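PDB 3DF6: ORF99 from Acidianus Filamentous Virus 1, which is of unknown function but, as a stable acid- and heat-resistant viral protein related to the AcrID1 family, may act as an anti-CRISPR protein. Local coordinates for residues K28-L33 / T86-K91; F57-S62 / V75-Q80. The protein carries 2 engineered substitutions. All blocks are in the same frame, centred on the assembly; numbering follows the deposited sequence.

Interaction 1 (K28-L33 / T86-K91); sequences KLNTTL and TVLSIK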
ATOM      1  N   LYS C  28       6.840   2.365   0.037  1.00 16.61           N
ATOM      2  CA  LYS C  28       8.033   3.179  -0.006  1.00 15.95           C
ATOM      3  C   LYS C  28       7.675   4.426  -0.798  1.00 15.19           C
ATOM      4  O   LYS C  28       7.013   4.333  -1.845  1.00 13.11           O
ATOM      5  CB  LYS C  28       9.168   2.413  -0.670  1.00 17.07           C
ATOM      6  CG  LYS C  28      10.510   3.131  -0.658  1.00 20.49           C
ATOM      7  CD  LYS C  28      11.591   2.220  -1.222  1.00 28.66           C
ATOM      8  CE  LYS C  28      12.999   2.802  -1.013  1.00 30.33           C
ATOM      9  NZ  LYS C  28      13.147   4.055  -1.788  1.00 34.15           N
ATOM     10  N   LEU C  29       8.115   5.580  -0.281  1.00 14.71           N
ATOM     11  CA  LEU C  29       7.652   6.882  -0.728  1.00 15.03           C
ATOM     12  C   LEU C  29       8.626   8.009  -0.412  1.00 15.01           C
ATOM     13  O   LEU C  29       9.402   7.929   0.542  1.00 14.84           O
ATOM     14  CB  LEU C  29       6.496   7.363   0.183  1.00 15.31           C
ATOM     15  CG  LEU C  29       5.270   6.454   0.327  1.00 16.98           C
ATOM     16  CD1 LEU C  29       4.507   6.763   1.597  1.00 15.22           C
ATOM     17  CD2 LEU C  29       4.388   6.588  -0.952  1.00 14.65           C
ATOM     18  N   ASN C  30       8.444   9.123  -1.167  1.00 14.44           N
ATOM     19  CA  ASN C  30       9.344  10.267  -0.992  1.00 14.29           C
ATOM     20  C   ASN C  30       8.489  11.470  -1.279  1.00 13.91           C
ATOM     21  O   ASN C  30       8.545  12.047  -2.354  1.00 13.98           O
ATOM     22  CB  ASN C  30      10.596  10.261  -1.861  1.00 14.39           C
ATOM     23  CG  ASN C  30      11.576  11.360  -1.496  1.00 16.20           C
ATOM     24  OD1 ASN C  30      11.351  12.160  -0.582  1.00 16.80           O
ATOM     25  ND2 ASN C  30      12.671  11.414  -2.233  1.00 17.78           N
ATOM     26  N   THR C  31       7.663  11.837  -0.313  1.00 13.74           N
ATOM     27  CA  THR C  31       6.741  12.951  -0.500  1.00 13.86           C
ATOM     28  C   THR C  31       6.704  13.768   0.791  1.00 13.76           C
ATOM     29  O   THR C  31       6.900  13.226   1.890  1.00 12.36           O
ATOM     30  CB  THR C  31       5.325  12.420  -0.960  1.00 14.47           C
ATOM     31  OG1 THR C  31       4.465  13.516  -1.307  1.00 14.07           O
ATOM     32  CG2 THR C  31       4.668  11.532   0.113  1.00 14.71           C
ATOM     33  N   THR C  32       6.487  15.074   0.661  1.00 13.46           N
ATOM     34  CA  THR C  32       6.565  15.958   1.810  1.00 13.92           C
ATOM     35  C   THR C  32       5.188  16.466   2.223  1.00 13.98           C
ATOM     36  O   THR C  32       4.511  17.167   1.460  1.00 13.78           O
ATOM     37  CB  THR C  32       7.544  17.139   1.556  1.00 14.15           C
ATOM     38  OG1 THR C  32       8.850  16.613   1.317  1.00 13.82           O
ATOM     39  CG2 THR C  32       7.605  18.070   2.780  1.00 14.03           C
ATOM     40  N   LEU C  33       4.807  16.107   3.444  1.00 14.33           N
ATOM     41  CA  LEU C  33       3.520  16.441   4.021  1.00 14.66           C
ATOM     42  C   LEU C  33       3.581  17.656   4.927  1.00 15.51           C
ATOM     43  O   LEU C  33       4.482  17.763   5.766  1.00 15.71           O
ATOM     44  CB  LEU C  33       3.002  15.285   4.877  1.00 14.83           C
ATOM     45  CG  LEU C  33       2.250  14.120   4.224  1.00 14.80           C
ATOM     46  CD1 LEU C  33       3.120  13.397   3.199  1.00 14.81           C
ATOM     47  CD2 LEU C  33       1.793  13.163   5.311  1.00 13.38           C
ATOM     48  N   THR C  86       8.923  14.915   5.425  1.00 14.74           N
ATOM     49  CA  THR C  86       9.163  14.100   4.239  1.00 14.60           C
ATOM     50  C   THR C  86       9.026  12.609   4.607  1.00 14.47           C
ATOM     51  O   THR C  86       9.898  12.030   5.257  1.00 14.82           O
ATOM     52  CB  THR C  86      10.540  14.366   3.606  1.00 14.48           C
ATOM     53  OG1 THR C  86      10.639  15.743   3.240  1.00 14.01           O
ATOM     54  CG2 THR C  86      10.740  13.516   2.360  1.00 14.81           C
ATOM     55  N   VAL C  87       7.934  12.002   4.162  1.00 13.75           N
ATOM     56  CA  VAL C  87       7.658  10.602   4.454  1.00 12.28           C
ATOM     57  C   VAL C  87       8.394   9.706   3.454  1.00 12.82           C
ATOM     58  O   VAL C  87       8.277   9.881   2.227  1.00 12.10           O
ATOM     59  CB  VAL C  87       6.136  10.326   4.478  1.00 12.60           C
ATOM     60  CG1 VAL C  87       5.841   8.826   4.701  1.00 10.76           C
ATOM     61  CG2 VAL C  87       5.443  11.169   5.567  1.00 13.30           C
ATOM     62  N   LEU C  88       9.128   8.729   3.989  1.00 12.25           N
ATOM     63  CA  LEU C  88       9.938   7.817   3.186  1.00 12.07           C
ATOM     64  C   LEU C  88       9.347   6.419   3.112  1.00 11.92           C
ATOM     65  O   LEU C  88       9.584   5.687   2.146  1.00 11.54           O
ATOM     66  CB  LEU C  88      11.369   7.747   3.724  1.00 12.25           C
ATOM     67  CG  LEU C  88      12.065   9.121   3.735  1.00 12.66           C
ATOM     68  CD1 LEU C  88      13.331   9.010   4.580  1.00 14.08           C
ATOM     69  CD2 LEU C  88      12.385   9.549   2.318  1.00 14.00           C
ATOM     70  N   SER C  89       8.590   6.063   4.142  1.00 12.59           N
ATOM     71  CA  SER C  89       7.914   4.759   4.221  0.50 13.68           C
ATOM     72  C   SER C  89       6.757   4.820   5.210  1.00 13.91           C
ATOM     73  O   SER C  89       6.794   5.618   6.171  1.00 13.53           O
ATOM     74  CB  SER C  89       8.901   3.664   4.646  0.50 13.78           C
ATOM     75  OG  SER C  89       8.294   2.380   4.563  0.50 17.71           O
ATOM     76  N   ILE C  90       5.737   3.994   4.960  1.00 14.33           N
ATOM     77  CA  ILE C  90       4.621   3.757   5.842  1.00 15.32           C
ATOM     78  C   ILE C  90       4.378   2.226   5.816  1.00 15.47           C
ATOM     79  O   ILE C  90       4.387   1.612   4.739  1.00 14.45           O
ATOM     80  CB  ILE C  90       3.319   4.506   5.391  1.00 15.60           C
ATOM     81  CG1 ILE C  90       3.570   6.009   5.214  1.00 15.98           C
ATOM     82  CG2 ILE C  90       2.221   4.323   6.471  1.00 16.76           C
ATOM     83  CD1 ILE C  90       2.347   6.856   4.645  1.00 16.51           C
ATOM     84  N   LYS C  91       4.190   1.625   6.992  1.00 15.02           N
ATOM     85  CA  LYS C  91       3.941   0.195   7.112  1.00 16.40           C
ATOM     86  C   LYS C  91       2.871  -0.060   8.160  1.00 15.98           C
ATOM     87  O   LYS C  91       2.913   0.523   9.258  1.00 16.01           O
ATOM     88  CB  LYS C  91       5.220  -0.551   7.478  1.00 16.06           C
ATOM     89  CG  LYS C  91       5.077  -2.085   7.613  1.00 19.45           C
ATOM     90  CD  LYS C  91       6.458  -2.699   7.918  1.00 20.38           C
ATOM     91  CE  LYS C  91       6.414  -4.210   8.161  1.00 23.20           C
ATOM     92  NZ  LYS C  91       5.682  -4.928   7.068  1.00 26.60           N
TER
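K28-L33 and T86-K91 run antiparallel at 154°, joined by paired bonds between T31 and V87 and by a further bond from L29 N to L88 O. V87 N lies 2.8 Å from T31 O, whereas the return bond from T31 N to V87 O is longer, at 3.3 Å. L29 N approaches L88 O at 2.8 Å from well above the carbonyl plane. This skewed approach accompanies a register slip of one residue between K28 and T31. In strand 84-96, L88 and S89 both face E76 of strand 69-80, a classic beta bulge in the five-stranded antiparallel sheet. On the face turned to helix 3-18, L29 CD1 meets I90 CD1 at 3.7 Å and V87 CG1 at 4.0 Å, while L33 CD1 lies against V87 CG2. T31 points to the same side, where its hydroxyl bonds to H7. On the other face, T32 OG1 and T86 OG1 share a 2.8 Å hydrogen bond. Each hydroxyl sits opposite its own carbonyl carbon (chi1 -61° and -59°), and T86 OG1 is also bound by Q80. The methyl T86 CG2 in turn meets N30 OD1 at 3.3 Å.

Interaction 2 (F57-S62 / V75-Q80); sequences FIDEYS and VEYVRQ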
ATOM      1  N   PHE C  57      13.458   9.841  11.493  1.00 13.52           N
ATOM      2  CA  PHE C  57      12.553   9.257  12.487  1.00 14.01           C
ATOM      3  C   PHE C  57      11.700   8.086  12.016  1.00 14.60           C
ATOM      4  O   PHE C  57      11.023   8.149  10.963  1.00 15.41           O
ATOM      5  CB  PHE C  57      11.575  10.292  13.012  1.00 13.92           C
ATOM      6  CG  PHE C  57      12.226  11.387  13.752  1.00 14.38           C
ATOM      7  CD1 PHE C  57      12.272  11.366  15.142  1.00 15.40           C
ATOM      8  CD2 PHE C  57      12.832  12.434  13.073  1.00 14.77           C
ATOM      9  CE1 PHE C  57      12.884  12.378  15.838  1.00 14.27           C
ATOM     10  CE2 PHE C  57      13.458  13.466  13.783  1.00 13.87           C
ATOM     11  CZ  PHE C  57      13.486  13.427  15.164  1.00 14.83           C
ATOM     12  N   ILE C  58      11.687   7.028  12.833  1.00 14.17           N
ATOM     13  CA  ILE C  58      10.675   6.000  12.620  1.00 14.00           C
ATOM     14  C   ILE C  58       9.783   6.047  13.848  1.00 14.76           C
ATOM     15  O   ILE C  58      10.247   5.796  14.975  1.00 13.54           O
ATOM     16  CB  ILE C  58      11.217   4.585  12.427  1.00 14.49           C
ATOM     17  CG1 ILE C  58      12.175   4.558  11.234  1.00 14.16           C
ATOM     18  CG2 ILE C  58      10.016   3.620  12.201  1.00 12.65           C
ATOM     19  CD1 ILE C  58      12.856   3.244  10.982  1.00 17.36           C
ATOM     20  N   ASP C  59       8.522   6.411  13.629  1.00 14.09           N
ATOM     21  CA  ASP C  59       7.534   6.356  14.692  1.00 15.53           C
ATOM     22  C   ASP C  59       6.655   5.124  14.547  1.00 15.28           C
ATOM     23  O   ASP C  59       6.306   4.720  13.443  1.00 16.07           O
ATOM     24  CB  ASP C  59       6.643   7.591  14.696  1.00 15.15           C
ATOM     25  CG  ASP C  59       7.386   8.863  15.067  1.00 17.30           C
ATOM     26  OD1 ASP C  59       8.624   8.847  15.297  1.00 18.56           O
ATOM     27  OD2 ASP C  59       6.709   9.902  15.102  1.00 18.21           O
ATOM     28  N   GLU C  60       6.293   4.557  15.684  1.00 15.04           N
ATOM     29  CA  GLU C  60       5.414   3.411  15.736  1.00 15.75           C
ATOM     30  C   GLU C  60       4.164   3.835  16.498  1.00 14.91           C
ATOM     31  O   GLU C  60       4.254   4.214  17.656  1.00 14.82           O
ATOM     32  CB  GLU C  60       6.121   2.282  16.465  1.00 15.85           C
ATOM     33  CG  GLU C  60       5.286   1.032  16.633  1.00 19.63           C
ATOM     34  CD  GLU C  60       6.016   0.010  17.501  1.00 26.52           C
ATOM     35  OE1 GLU C  60       7.266   0.087  17.601  1.00 26.77           O
ATOM     36  OE2 GLU C  60       5.349  -0.854  18.090  1.00 27.50           O
ATOM     37  N   TYR C  61       3.023   3.792  15.830  1.00 14.18           N
ATOM     38  CA  TYR C  61       1.747   4.189  16.422  1.00 13.86           C
ATOM     39  C   TYR C  61       0.859   2.969  16.554  1.00 13.97           C
ATOM     40  O   TYR C  61       0.676   2.237  15.596  1.00 13.41           O
ATOM     41  CB  TYR C  61       1.057   5.212  15.540  1.00 14.36           C
ATOM     42  CG  TYR C  61       1.914   6.431  15.257  1.00 14.93           C
ATOM     43  CD1 TYR C  61       2.134   7.399  16.245  1.00 15.21           C
ATOM     44  CD2 TYR C  61       2.500   6.610  14.016  1.00 14.74           C
ATOM     45  CE1 TYR C  61       2.938   8.543  15.981  1.00 17.49           C
ATOM     46  CE2 TYR C  61       3.286   7.739  13.736  1.00 16.19           C
ATOM     47  CZ  TYR C  61       3.498   8.689  14.716  1.00 16.89           C
ATOM     48  OH  TYR C  61       4.268   9.793  14.423  1.00 19.61           O
ATOM     49  N   SER C  62       0.300   2.769  17.744  1.00 14.07           N
ATOM     50  CA  SER C  62      -0.542   1.607  18.028  1.00 13.71           C
ATOM     51  C   SER C  62      -2.005   2.056  18.213  1.00 13.41           C
ATOM     52  O   SER C  62      -2.268   3.104  18.826  1.00 12.02           O
ATOM     53  CB  SER C  62      -0.003   0.884  19.280  1.00 14.03           C
ATOM     54  OG  SER C  62       1.339   0.445  19.034  1.00 17.03           O
ATOM     55  N   VAL C  75       5.770   4.934  10.570  1.00 15.31           N
ATOM     56  CA  VAL C  75       5.977   6.026   9.616  1.00 15.04           C
ATOM     57  C   VAL C  75       7.426   6.469   9.712  1.00 15.12           C
ATOM     58  O   VAL C  75       7.889   6.886  10.768  1.00 14.55           O
ATOM     59  CB  VAL C  75       5.036   7.254   9.870  1.00 15.52           C
ATOM     60  CG1 VAL C  75       5.238   8.319   8.798  1.00 14.75           C
ATOM     61  CG2 VAL C  75       3.569   6.826   9.904  1.00 15.62           C
ATOM     62  N   GLU C  76       8.148   6.333   8.611  1.00 14.52           N
ATOM     63  CA  GLU C  76       9.525   6.758   8.539  1.00 14.12           C
ATOM     64  C   GLU C  76       9.580   8.130   7.861  1.00 13.73           C
ATOM     65  O   GLU C  76       9.063   8.293   6.753  1.00 12.13           O
ATOM     66  CB  GLU C  76      10.325   5.740   7.723  1.00 14.59           C
ATOM     67  CG  GLU C  76      11.833   5.949   7.746  1.00 14.32           C
ATOM     68  CD  GLU C  76      12.555   5.123   6.668  1.00 16.69           C
ATOM     69  OE1 GLU C  76      11.873   4.454   5.880  1.00 18.31           O
ATOM     70  OE2 GLU C  76      13.801   5.148   6.612  1.00 17.54           O
ATOM     71  N   TYR C  77      10.203   9.112   8.513  1.00 13.30           N
ATOM     72  CA  TYR C  77      10.190  10.477   7.987  1.00 13.72           C
ATOM     73  C   TYR C  77      11.402  11.316   8.361  1.00 15.15           C
ATOM     74  O   TYR C  77      12.130  11.003   9.324  1.00 14.77           O
ATOM     75  CB  TYR C  77       8.909  11.229   8.409  1.00 13.59           C
ATOM     76  CG  TYR C  77       8.728  11.413   9.910  1.00 12.72           C
ATOM     77  CD1 TYR C  77       9.158  12.577  10.557  1.00 12.34           C
ATOM     78  CD2 TYR C  77       8.131  10.410  10.678  1.00 13.78           C
ATOM     79  CE1 TYR C  77       8.983  12.735  11.944  1.00 13.57           C
ATOM     80  CE2 TYR C  77       7.950  10.555  12.033  1.00 13.87           C
ATOM     81  CZ  TYR C  77       8.368  11.714  12.663  1.00 14.68           C
ATOM     82  OH  TYR C  77       8.172  11.823  14.012  1.00 13.35           O
ATOM     83  N   VAL C  78      11.582  12.402   7.601  1.00 16.04           N
ATOM     84  CA  VAL C  78      12.553  13.444   7.925  1.00 17.64           C
ATOM     85  C   VAL C  78      11.796  14.739   8.257  1.00 18.95           C
ATOM     86  O   VAL C  78      10.903  15.156   7.516  1.00 18.64           O
ATOM     87  CB  VAL C  78      13.562  13.652   6.780  1.00 17.35           C
ATOM     88  CG1 VAL C  78      14.573  14.764   7.124  1.00 18.11           C
ATOM     89  CG2 VAL C  78      14.293  12.333   6.453  1.00 17.15           C
ATOM     90  N   ARG C  79      12.142  15.355   9.387  1.00 20.75           N
ATOM     91  CA  ARG C  79      11.531  16.623   9.792  1.00 22.47           C
ATOM     92  C   ARG C  79      12.147  17.804   9.033  1.00 23.41           C
ATOM     93  O   ARG C  79      13.353  18.045   9.105  1.00 23.35           O
ATOM     94  CB  ARG C  79      11.663  16.843  11.296  1.00 22.84           C
ATOM     95  CG  ARG C  79      10.915  15.848  12.157  1.00 24.20           C
ATOM     96  CD  ARG C  79      10.829  16.356  13.613  1.00 28.75           C
ATOM     97  NE  ARG C  79      10.701  15.232  14.540  1.00 31.98           N
ATOM     98  CZ  ARG C  79       9.570  14.822  15.119  1.00 34.02           C
ATOM     99  NH1 ARG C  79       8.415  15.456  14.915  1.00 36.20           N
ATOM    100  NH2 ARG C  79       9.600  13.770  15.920  1.00 33.28           N
ATOM    101  N   GLN C  80      11.299  18.533   8.314  1.00 24.31           N
ATOM    102  CA  GLN C  80      11.735  19.672   7.507  1.00 24.99           C
ATOM    103  C   GLN C  80      11.422  21.014   8.196  1.00 25.54           C
ATOM    104  O   GLN C  80      10.700  21.040   9.203  1.00 25.96           O
ATOM    105  CB  GLN C  80      11.113  19.582   6.106  1.00 25.10           C
ATOM    106  CG  GLN C  80      11.378  18.227   5.393  1.00 25.25           C
ATOM    107  CD  GLN C  80      12.829  18.053   4.936  1.00 26.68           C
ATOM    108  OE1 GLN C  80      13.638  18.980   5.031  1.00 27.26           O
ATOM    109  NE2 GLN C  80      13.151  16.869   4.417  1.00 25.85           N
TER
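F57 begins the antiparallel pairing of F57-S62 with V75-Q80 by exchanging two backbone hydrogen bonds with Y77, one in each direction. Its CB rests on a face of the Y77 ring, 3.7 Å from the ring centroid, a CH-pi contact. The two rings themselves are nearly parallel, with planes at 12°, but are offset enough that little of one lies over the other. R79 reaches across one F57 face with its chain extended from CG to NE, and brings CZ to 4.1 Å from the F57 centroid in a cation-pi contact. The guanidinium stands almost upright on the ring, its plane turned by 80°, so that an edge rather than a flat face is presented to F57; NE is 3.4 Å from F57 CE2. I58, on the opposite face of the sheet, lays CG1 against E76 CG at 3.8 Å. D59 again pairs both ways through the backbone, with V75, and its carboxylate turns to the edge of the Y77 ring, where Y77 OH donates to D59 OD2 at 2.6 Å from above the carboxylate plane. Y77 holds its ring between the backbone N and the carbonyl carbon (chi1 62°), a rotamer that swings the ring towards 57-62 and brings its hydroxyl to D59. Farther on, Y61 meets V75 CG2 at the edge of its ring, with CE2 3.9 Å away, and its OH makes a weak bond to the same D59 OD2. In this hairpin of strands 56-64 and 69-80, F38 of helix 35-42 touches Y61 and V75 and meets the Y77 ring edge-to-face. Since S50 of strand 47-53 bonds to D59 OD1, the buried carboxylate has hydroxyl partners at both oxygens, which, with R79 nearby, would probably stabilise its charged form.

After helix 3-18 the chain enters strand 25-34, which supplies the first segment of interaction 1. It then passes through helix 35-42 and strand 47-53 before reaching 57-62. Interaction 2 closes a short loop when 75-80 folds back on 57-62 as a hairpin, 13 residues after the first segment ends. Strand 84-96 follows directly, and its 86-91 segment closes the much longer loop of interaction 1, inside which interaction 2 is nested. Strands 69-80 and 84-96 lie side by side, so the contacts touch, E76 probably bonding to L88 and S89. Together they tie four strands of the sheet, and strand pairing at K28 and L29 extends it into the second subunit.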